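Long-range contacts in probable sugar ABC transporter, sugar-binding protein (PDB 2W7Y), which binds the blood group A-trisaccharide and probably delivers such glycans to an ABC transporter for uptake by Streptococcus pneumoniae: residues A[38-46]-A[93-104]; A[197-206]-A[265-276]. One frame throughout, in Å; residues are numbered along the deposited sequence.

Overall arrangement
The two contacts lie on opposite sides of the chain's centre, with the bound trisaccharide between them. Interaction 1 (38-46 with 93-104) pairs two parallel strands, and interaction 2 (197-206 with 265-276) holds an extended segment against a helix and the chain that follows it. Their centres are 34 Å apart and their nearest atoms about 13 Å apart, so they do not touch; the sugar relates them. Tyr-46 and Gly-45 of interaction 1 meet galactose and fucose, while Glu-205 of interaction 2 grips the N-acetylgalactosamine. This placement is consistent with a two-lobed solute-binding protein that holds its ligand in the cleft.

Interaction 1: residues A[38-46]-A[93-104]. With FUC (alpha-L-fucopyranose), chain C; GAL (beta-D-galactopyranose), chain B.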
# COMPACT_ATOMS: atom_id res chain seq x y z
N GLU A 38 3.12 -11.82 32.38
CA GLU A 38 2.41 -10.96 31.40
C GLU A 38 2.74 -11.34 29.95
O GLU A 38 3.86 -11.73 29.64
CB GLU A 38 2.75 -9.48 31.62
CG GLU A 38 2.01 -8.84 32.78
CD GLU A 38 2.18 -7.34 32.81
OE1 GLU A 38 3.30 -6.87 33.10
OE2 GLU A 38 1.19 -6.62 32.55
N VAL A 39 1.74 -11.22 29.08
CA VAL A 39 1.88 -11.57 27.67
C VAL A 39 1.53 -10.39 26.77
O VAL A 39 0.43 -9.82 26.88
CB VAL A 39 1.00 -12.80 27.30
CG1 VAL A 39 1.09 -13.12 25.81
CG2 VAL A 39 1.40 -14.02 28.13
N LEU A 40 2.46 -10.01 25.90
CA LEU A 40 2.21 -8.99 24.89
C LEU A 40 1.84 -9.67 23.56
O LEU A 40 2.70 -10.27 22.90
CB LEU A 40 3.43 -8.08 24.71
CG LEU A 40 3.30 -6.90 23.74
CD1 LEU A 40 2.51 -5.76 24.36
CD2 LEU A 40 4.67 -6.42 23.31
N GLU A 41 0.56 -9.57 23.19
CA GLU A 41 0.04 -10.19 21.98
C GLU A 41 0.28 -9.32 20.75
O GLU A 41 -0.14 -8.16 20.70
CB GLU A 41 -1.46 -10.53 22.14
CG GLU A 41 -2.39 -9.31 22.30
CD GLU A 41 -3.82 -9.66 22.71
OE1 GLU A 41 -4.67 -8.74 22.73
OE2 GLU A 41 -4.09 -10.85 23.01
N PHE A 42 0.98 -9.88 19.76
CA PHE A 42 1.29 -9.15 18.53
C PHE A 42 0.62 -9.76 17.31
O PHE A 42 0.95 -10.88 16.91
CB PHE A 42 2.82 -9.01 18.35
CG PHE A 42 3.24 -8.62 16.95
CD1 PHE A 42 2.81 -7.42 16.37
CD2 PHE A 42 4.07 -9.45 16.20
CE1 PHE A 42 3.19 -7.06 15.08
CE2 PHE A 42 4.46 -9.10 14.91
CZ PHE A 42 4.02 -7.90 14.35
N TYR A 43 -0.32 -9.02 16.72
CA TYR A 43 -1.05 -9.49 15.55
C TYR A 43 -0.43 -9.01 14.24
O TYR A 43 -0.14 -7.83 14.08
CB TYR A 43 -2.54 -9.09 15.64
CG TYR A 43 -3.24 -9.69 16.85
CD1 TYR A 43 -3.33 -8.98 18.04
CD2 TYR A 43 -3.77 -10.98 16.80
CE1 TYR A 43 -3.95 -9.53 19.16
CE2 TYR A 43 -4.40 -11.54 17.91
CZ TYR A 43 -4.48 -10.81 19.09
OH TYR A 43 -5.10 -11.35 20.19
N HIS A 44 -0.22 -9.95 13.32
CA HIS A 44 0.31 -9.67 11.98
C HIS A 44 -0.37 -10.56 10.92
O HIS A 44 -1.04 -11.53 11.27
CB HIS A 44 1.83 -9.87 11.95
CG HIS A 44 2.26 -11.29 12.16
ND1 HIS A 44 2.51 -11.81 13.41
CD2 HIS A 44 2.47 -12.30 11.28
CE1 HIS A 44 2.86 -13.08 13.30
NE2 HIS A 44 2.85 -13.40 12.02
N GLY A 45 -0.20 -10.22 9.65
CA GLY A 45 -0.81 -10.98 8.56
C GLY A 45 0.12 -11.90 7.79
O GLY A 45 -0.21 -12.34 6.68
N TYR A 46 1.27 -12.22 8.36
CA TYR A 46 2.22 -13.13 7.73
C TYR A 46 1.96 -14.57 8.20
O TYR A 46 2.69 -15.11 9.04
CB TYR A 46 3.66 -12.69 8.00
CG TYR A 46 3.98 -11.31 7.44
CD1 TYR A 46 4.22 -11.13 6.08
CD2 TYR A 46 4.05 -10.20 8.28
CE1 TYR A 46 4.51 -9.86 5.56
CE2 TYR A 46 4.34 -8.93 7.77
CZ TYR A 46 4.57 -8.77 6.41
OH TYR A 46 4.86 -7.52 5.90
N LYS A 93 -12.01 -4.91 18.57
CA LYS A 93 -11.53 -4.43 19.87
C LYS A 93 -11.89 -2.97 20.14
O LYS A 93 -12.27 -2.63 21.26
CB LYS A 93 -10.03 -4.70 20.05
CG LYS A 93 -9.69 -6.18 20.07
CD LYS A 93 -8.49 -6.50 20.95
CE LYS A 93 -8.25 -8.01 20.99
NZ LYS A 93 -7.26 -8.42 22.03
N VAL A 94 -11.80 -2.12 19.11
CA VAL A 94 -12.20 -0.71 19.20
C VAL A 94 -13.65 -0.56 19.67
O VAL A 94 -13.94 0.26 20.54
CB VAL A 94 -11.94 0.06 17.87
CG1 VAL A 94 -12.54 1.47 17.90
CG2 VAL A 94 -10.45 0.15 17.58
N ALA A 95 -14.55 -1.35 19.08
CA ALA A 95 -15.89 -1.53 19.62
C ALA A 95 -15.75 -2.27 20.95
O ALA A 95 -15.12 -3.32 21.01
CB ALA A 95 -16.76 -2.33 18.66
N SER A 96 -16.32 -1.70 22.01
CA SER A 96 -16.10 -2.13 23.41
C SER A 96 -14.83 -1.50 24.03
O SER A 96 -14.36 -1.94 25.08
CB SER A 96 -16.16 -3.66 23.60
OG SER A 96 -14.97 -4.31 23.19
N GLY A 97 -14.30 -0.48 23.35
CA GLY A 97 -13.30 0.43 23.92
C GLY A 97 -11.93 -0.13 24.21
O GLY A 97 -11.26 0.30 25.16
N GLU A 98 -11.49 -1.08 23.40
CA GLU A 98 -10.19 -1.72 23.59
C GLU A 98 -9.30 -1.63 22.34
O GLU A 98 -9.70 -1.04 21.33
CB GLU A 98 -10.38 -3.18 24.03
CG GLU A 98 -11.08 -3.34 25.38
CD GLU A 98 -11.50 -4.76 25.69
OE1 GLU A 98 -12.40 -4.94 26.54
OE2 GLU A 98 -10.95 -5.71 25.09
N PHE A 99 -8.10 -2.19 22.42
CA PHE A 99 -7.18 -2.22 21.30
C PHE A 99 -6.28 -3.44 21.43
O PHE A 99 -5.92 -3.82 22.55
CB PHE A 99 -6.36 -0.92 21.23
CG PHE A 99 -5.86 -0.59 19.86
CD1 PHE A 99 -6.72 -0.05 18.90
CD2 PHE A 99 -4.52 -0.81 19.52
CE1 PHE A 99 -6.26 0.26 17.62
CE2 PHE A 99 -4.05 -0.51 18.24
CZ PHE A 99 -4.92 0.03 17.29
N PRO A 100 -5.92 -4.09 20.30
CA PRO A 100 -4.94 -5.18 20.36
C PRO A 100 -3.61 -4.65 20.90
O PRO A 100 -3.18 -3.56 20.51
CB PRO A 100 -4.79 -5.60 18.89
CG PRO A 100 -5.32 -4.46 18.09
CD PRO A 100 -6.41 -3.87 18.93
N ASP A 101 -2.98 -5.41 21.79
CA ASP A 101 -1.73 -4.98 22.43
C ASP A 101 -0.77 -4.36 21.40
O ASP A 101 -0.35 -3.21 21.55
CB ASP A 101 -1.05 -6.14 23.16
CG ASP A 101 -1.82 -6.59 24.39
OD1 ASP A 101 -1.47 -7.66 24.93
OD2 ASP A 101 -2.76 -5.89 24.83
N VAL A 102 -0.44 -5.14 20.37
CA VAL A 102 0.37 -4.67 19.25
C VAL A 102 -0.25 -5.24 17.99
O VAL A 102 -0.60 -6.42 17.95
CB VAL A 102 1.85 -5.15 19.35
CG1 VAL A 102 2.69 -4.65 18.16
CG2 VAL A 102 2.49 -4.72 20.67
N ILE A 103 -0.42 -4.41 16.97
CA ILE A 103 -0.84 -4.89 15.65
C ILE A 103 -0.02 -4.26 14.54
O ILE A 103 0.23 -3.05 14.55
CB ILE A 103 -2.38 -4.72 15.41
CG1 ILE A 103 -2.81 -5.41 14.11
CG2 ILE A 103 -2.79 -3.24 15.47
CD1 ILE A 103 -4.29 -5.77 14.04
N ASP A 104 0.44 -5.09 13.60
CA ASP A 104 1.03 -4.61 12.36
C ASP A 104 -0.08 -4.54 11.31
O ASP A 104 -0.56 -5.57 10.83
CB ASP A 104 2.19 -5.50 11.88
CG ASP A 104 2.73 -5.10 10.51
OD1 ASP A 104 3.23 -5.99 9.78
OD2 ASP A 104 2.64 -3.90 10.14
C1 FUC C . -0.30 -7.56 2.99
C2 FUC C . -0.90 -8.87 2.47
C3 FUC C . -0.00 -10.05 2.87
C4 FUC C . 0.17 -10.08 4.39
C5 FUC C . 0.70 -8.72 4.87
C6 FUC C . 0.79 -8.63 6.39
O2 FUC C . -1.03 -8.82 1.08
O3 FUC C . -0.51 -11.27 2.38
O4 FUC C . -1.06 -10.37 5.02
O5 FUC C . -0.09 -7.64 4.39
C1 GAL B . 2.97 -6.27 2.78
C2 GAL B . 1.48 -6.00 2.56
C3 GAL B . 1.27 -4.95 1.46
C4 GAL B . 2.16 -3.72 1.68
C5 GAL B . 3.61 -4.18 1.86
C6 GAL B . 4.61 -3.03 2.07
O1 GAL B . 3.12 -7.01 3.97
O2 GAL B . 0.87 -7.22 2.19
O3 GAL B . -0.09 -4.59 1.39
O4 GAL B . 1.69 -3.01 2.80
O5 GAL B . 3.70 -5.07 2.95
O6 GAL B . 5.91 -3.48 1.72
O HOH W 1 -4.25 -7.99 26.00
O HOH W 2 0.98 -7.49 9.44
O HOH W 3 4.65 -5.69 7.70
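Glu-41 OE1 and Lys-93 NZ form a salt bridge at 2.7 Å, the lysine arriving on the syn side, 26° out of the carboxylate plane. The glutamate chain is extended beyond CG, while the Lys-93 chain bends at its second torsion to meet it. On the same residue, the backbone N of Glu-41 gives a nearly straight but long bond to Asp-101 OD1 (3.3 Å, 174° at the hydrogen), received on the anti lone pair. Glu-41 OE1 lies 4.0 Å from Asp-101 OD2, a pair of like charges that Lys-93 and Lys-321, which also pairs with OD1, would probably ease.

Three backbone bonds then fix a parallel ladder: Val-102 N to Glu-41 O, Tyr-43 N to Val-102 O at 2.9 Å, and Asp-104 N to Tyr-43 O at 2.8 Å. The strand segments run 14° from exactly parallel.

Apolar packing flanks this ladder. Val-102 splits its two methyls: CG1 meets Phe-42 CD1 at 3.3 Å, and CG2 lies against both methyls of Leu-40. Asp-104 CB comes up to the edge of the Phe-42 ring. On the other face of the sheet, Tyr-43 crosses Pro-100 at about a right angle, with CD1 3.8 Å from Pro-100 CB, and Tyr-43 CB rests near Ile-103 CG1.

Beyond the strand ends, a water links Tyr-46 OH to Asp-104 OD1. Fucose C6 sits over the centre of the Tyr-46 ring, Tyr-46 OH shares a 2.6 Å hydrogen bond with galactose O1, and fucose O4 donates to Gly-45 O: the strand ends thus open onto the glycan pocket, as in the alpha/beta lobes of periplasmic-binding-protein folds.

Interaction 2: residues A[197-206]-A[265-276]; sequences GVYAFGAGEP and YSKDFQEGKSAV. With A2G (2-acetamido-2-deoxy-alpha-D-galactopyranose), chain D.
Tyr-199 CG lies between its backbone N and carbonyl carbon (chi1 62°), a torsion that folds the ring back over Ser-274 and carries the hydroxyl to Asp-268 on the helix. Tyr-265 is turned differently, CG anti to its carbonyl carbon, and its ring reaches across to the backbone of 202-203. The frame is a short parallel beta pairing of Tyr-199 with Ser-274, reached from helix 262-270 through a Schellman motif in which Gly-272 has positive phi.

Tyr-199 OH donates to Asp-268 OD2 at 2.7 Å on the anti lone pair, ring and carboxylate planes being 72° apart. A water donates to the same hydroxyl and to Tyr-265 O and also bonds Ser-274 OG, tying the ring to the helix and to the chain that follows it. Ser-274 CB covers one face of the Tyr-199 ring, 3.9 Å from the centroid.

The backbone pairing is irregular, and both segments turn a corner, at Ala-200 and Ala-275. Tyr-199 N donates to Lys-273 O, and Ala-200 O accepts twice: from Val-276 N at 3.0 Å, nearly straight on to the carbonyl, and from Ala-275 N, which comes from above the carbonyl plane. Phe-201 and Val-276 lie side by side, CB to CG1 3.6 Å, while helices 182-193 and 237-252 also touch the phenylalanine.

Farther along, Glu-205 reaches the glycan pocket, OE1 accepting from O3 of the N-acetylgalactosamine at 2.6 Å and OE2 from O4. Pro-206 CG approaches Tyr-265 CD2. Gly-202 CA stands 3.4 Å from the Tyr-265 ring centroid and 4° off the normal, a CH-pi contact, and at the ring's far end Tyr-265 OH donates to Ala-203 O at 2.7 Å, in the carbonyl plane.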
# COMPACT_ATOMS: atom_id res chain seq x y z
N GLY A 197 -6.73 -13.66 -25.38
CA GLY A 197 -5.98 -14.48 -24.44
C GLY A 197 -5.58 -13.68 -23.21
O GLY A 197 -5.37 -14.24 -22.14
N VAL A 198 -5.47 -12.36 -23.39
CA VAL A 198 -5.10 -11.46 -22.30
C VAL A 198 -6.15 -10.38 -22.03
O VAL A 198 -6.81 -9.89 -22.95
CB VAL A 198 -3.71 -10.79 -22.53
CG1 VAL A 198 -2.62 -11.84 -22.73
CG2 VAL A 198 -3.74 -9.80 -23.69
N TYR A 199 -6.31 -10.04 -20.76
CA TYR A 199 -7.05 -8.84 -20.38
C TYR A 199 -6.07 -7.75 -19.97
O TYR A 199 -4.90 -8.04 -19.68
CB TYR A 199 -8.09 -9.14 -19.28
CG TYR A 199 -7.55 -9.64 -17.96
CD1 TYR A 199 -7.27 -10.99 -17.76
CD2 TYR A 199 -7.35 -8.76 -16.89
CE1 TYR A 199 -6.78 -11.46 -16.53
CE2 TYR A 199 -6.86 -9.22 -15.66
CZ TYR A 199 -6.58 -10.57 -15.49
OH TYR A 199 -6.10 -11.01 -14.28
N ALA A 200 -6.53 -6.51 -19.97
CA ALA A 200 -5.65 -5.36 -19.74
C ALA A 200 -5.07 -5.34 -18.32
O ALA A 200 -3.85 -5.49 -18.14
CB ALA A 200 -6.39 -4.07 -20.05
N PHE A 201 -5.94 -5.19 -17.33
CA PHE A 201 -5.54 -5.17 -15.93
C PHE A 201 -6.64 -5.72 -15.02
O PHE A 201 -7.81 -5.78 -15.41
CB PHE A 201 -5.14 -3.75 -15.48
CG PHE A 201 -6.18 -2.70 -15.75
CD1 PHE A 201 -6.16 -1.95 -16.93
CD2 PHE A 201 -7.18 -2.43 -14.81
CE1 PHE A 201 -7.12 -0.97 -17.18
CE2 PHE A 201 -8.15 -1.45 -15.05
CZ PHE A 201 -8.12 -0.72 -16.24
N GLY A 202 -6.26 -6.13 -13.82
CA GLY A 202 -7.22 -6.47 -12.78
C GLY A 202 -7.80 -5.22 -12.14
O GLY A 202 -7.07 -4.28 -11.82
N ALA A 203 -9.12 -5.20 -11.96
CA ALA A 203 -9.80 -4.09 -11.31
C ALA A 203 -10.41 -4.53 -9.97
O ALA A 203 -10.58 -5.72 -9.72
CB ALA A 203 -10.87 -3.51 -12.22
N GLY A 204 -10.73 -3.56 -9.12
CA GLY A 204 -11.18 -3.83 -7.76
C GLY A 204 -10.38 -2.94 -6.83
O GLY A 204 -10.41 -1.71 -6.98
N GLU A 205 -9.65 -3.55 -5.90
CA GLU A 205 -8.66 -2.83 -5.09
C GLU A 205 -7.63 -2.07 -5.95
O GLU A 205 -7.34 -0.91 -5.67
CB GLU A 205 -7.96 -3.77 -4.10
CG GLU A 205 -6.88 -3.09 -3.23
CD GLU A 205 -6.03 -4.08 -2.45
OE1 GLU A 205 -5.73 -3.81 -1.27
OE2 GLU A 205 -5.65 -5.14 -3.00
N PRO A 206 -7.06 -2.73 -6.99
CA PRO A 206 -6.07 -2.05 -7.84
C PRO A 206 -6.57 -0.80 -8.57
O PRO A 206 -5.75 0.02 -8.99
CB PRO A 206 -5.70 -3.12 -8.86
CG PRO A 206 -6.02 -4.41 -8.20
CD PRO A 206 -7.25 -4.13 -7.41
N TYR A 265 -4.88 -11.18 -8.49
CA TYR A 265 -4.47 -10.78 -9.83
C TYR A 265 -2.99 -11.01 -10.10
O TYR A 265 -2.54 -10.95 -11.25
CB TYR A 265 -4.83 -9.31 -10.09
CG TYR A 265 -6.31 -9.05 -10.20
CD1 TYR A 265 -7.10 -9.73 -11.13
CD2 TYR A 265 -6.93 -8.12 -9.37
CE1 TYR A 265 -8.46 -9.50 -11.23
CE2 TYR A 265 -8.29 -7.88 -9.46
CZ TYR A 265 -9.05 -8.56 -10.39
OH TYR A 265 -10.39 -8.32 -10.48
N SER A 266 -2.23 -11.27 -9.03
CA SER A 266 -0.79 -11.49 -9.11
C SER A 266 -0.44 -12.73 -9.93
O SER A 266 0.45 -12.68 -10.78
CB SER A 266 -0.19 -11.61 -7.71
OG SER A 266 1.22 -11.75 -7.77
N LYS A 267 -1.15 -13.83 -9.66
CA LYS A 267 -0.93 -15.10 -10.34
C LYS A 267 -1.10 -14.97 -11.86
O LYS A 267 -0.22 -15.38 -12.62
CB LYS A 267 -1.88 -16.16 -9.78
CG LYS A 267 -1.49 -17.60 -10.06
CD LYS A 267 -2.22 -18.55 -9.11
CE LYS A 267 -2.12 -20.00 -9.55
NZ LYS A 267 -3.05 -20.31 -10.67
N ASP A 268 -2.22 -14.37 -12.28
CA ASP A 268 -2.53 -14.15 -13.69
C ASP A 268 -1.42 -13.39 -14.40
O ASP A 268 -1.04 -13.74 -15.52
CB ASP A 268 -3.84 -13.36 -13.84
CG ASP A 268 -5.07 -14.25 -13.79
OD1 ASP A 268 -4.93 -15.49 -13.72
OD2 ASP A 268 -6.19 -13.68 -13.82
N PHE A 269 -0.92 -12.36 -13.73
CA PHE A 269 0.13 -11.50 -14.26
C PHE A 269 1.46 -12.25 -14.41
O PHE A 269 2.14 -12.11 -15.43
CB PHE A 269 0.30 -10.26 -13.38
CG PHE A 269 1.24 -9.24 -13.95
CD1 PHE A 269 0.93 -8.56 -15.13
CD2 PHE A 269 2.44 -8.95 -13.31
CE1 PHE A 269 1.80 -7.62 -15.66
CE2 PHE A 269 3.31 -8.01 -13.83
CZ PHE A 269 2.99 -7.35 -15.01
N GLN A 270 1.80 -13.04 -13.40
CA GLN A 270 2.99 -13.92 -13.42
C GLN A 270 2.93 -14.93 -14.56
O GLN A 270 3.96 -15.34 -15.09
CB GLN A 270 3.12 -14.68 -12.09
CG GLN A 270 3.45 -13.81 -10.89
CD GLN A 270 3.40 -14.56 -9.57
OE1 GLN A 270 2.87 -14.07 -8.57
NE2 GLN A 270 3.97 -15.77 -9.55
N GLU A 271 1.71 -15.32 -14.92
CA GLU A 271 1.48 -16.34 -15.95
C GLU A 271 1.25 -15.73 -17.34
O GLU A 271 1.02 -16.45 -18.30
CB GLU A 271 0.32 -17.25 -15.55
CG GLU A 271 0.60 -18.12 -14.32
CD GLU A 271 -0.60 -18.95 -13.88
OE1 GLU A 271 -1.73 -18.71 -14.35
OE2 GLU A 271 -0.40 -19.86 -13.05
N GLY A 272 1.32 -14.41 -17.43
CA GLY A 272 1.18 -13.71 -18.70
C GLY A 272 -0.25 -13.61 -19.21
O GLY A 272 -0.48 -13.54 -20.42
N LYS A 273 -1.20 -13.60 -18.29
CA LYS A 273 -2.63 -13.52 -18.64
C LYS A 273 -3.15 -12.08 -18.61
O LYS A 273 -4.24 -11.81 -19.11
CB LYS A 273 -3.46 -14.40 -17.71
CG LYS A 273 -3.21 -15.89 -17.89
CD LYS A 273 -4.06 -16.71 -16.92
CE LYS A 273 -4.09 -18.18 -17.31
NZ LYS A 273 -2.79 -18.86 -17.05
N SER A 274 -2.38 -11.17 -18.02
CA SER A 274 -2.72 -9.74 -18.01
C SER A 274 -1.51 -8.89 -18.39
O SER A 274 -0.37 -9.35 -18.33
CB SER A 274 -3.29 -9.32 -16.65
OG SER A 274 -2.42 -9.63 -15.58
N ALA A 275 -1.77 -7.65 -18.81
CA ALA A 275 -0.73 -6.77 -19.34
C ALA A 275 -0.11 -5.87 -18.27
O ALA A 275 1.09 -5.63 -18.27
CB ALA A 275 -1.27 -5.93 -20.49
N VAL A 276 -0.95 -5.38 -17.36
CA VAL A 276 -0.50 -4.50 -16.29
C VAL A 276 -1.03 -4.93 -14.91
O VAL A 276 -2.11 -5.52 -14.80
CB VAL A 276 -0.76 -2.99 -16.62
CG1 VAL A 276 -2.14 -2.80 -17.18
CG2 VAL A 276 -0.54 -2.09 -15.40
O5 A2G D . -0.45 -4.99 -0.93
C1 A2G D . -0.70 -4.22 0.27
C2 A2G D . -2.20 -3.95 0.34
N2 A2G D . -2.55 -3.20 1.55
C3 A2G D . -2.96 -5.28 0.38
O3 A2G D . -4.36 -5.04 0.54
C4 A2G D . -2.67 -6.10 -0.88
O4 A2G D . -3.17 -5.41 -2.04
C5 A2G D . -1.15 -6.29 -1.00
C6 A2G D . -0.77 -7.02 -2.29
O6 A2G D . 0.66 -7.06 -2.38
C7 A2G D . -3.24 -2.07 1.51
O7 A2G D . -3.63 -1.53 0.48
C8 A2G D . -3.53 -1.46 2.88
O HOH W 4 -3.76 -9.78 -13.27
O HOH W 5 -3.45 -7.12 -12.97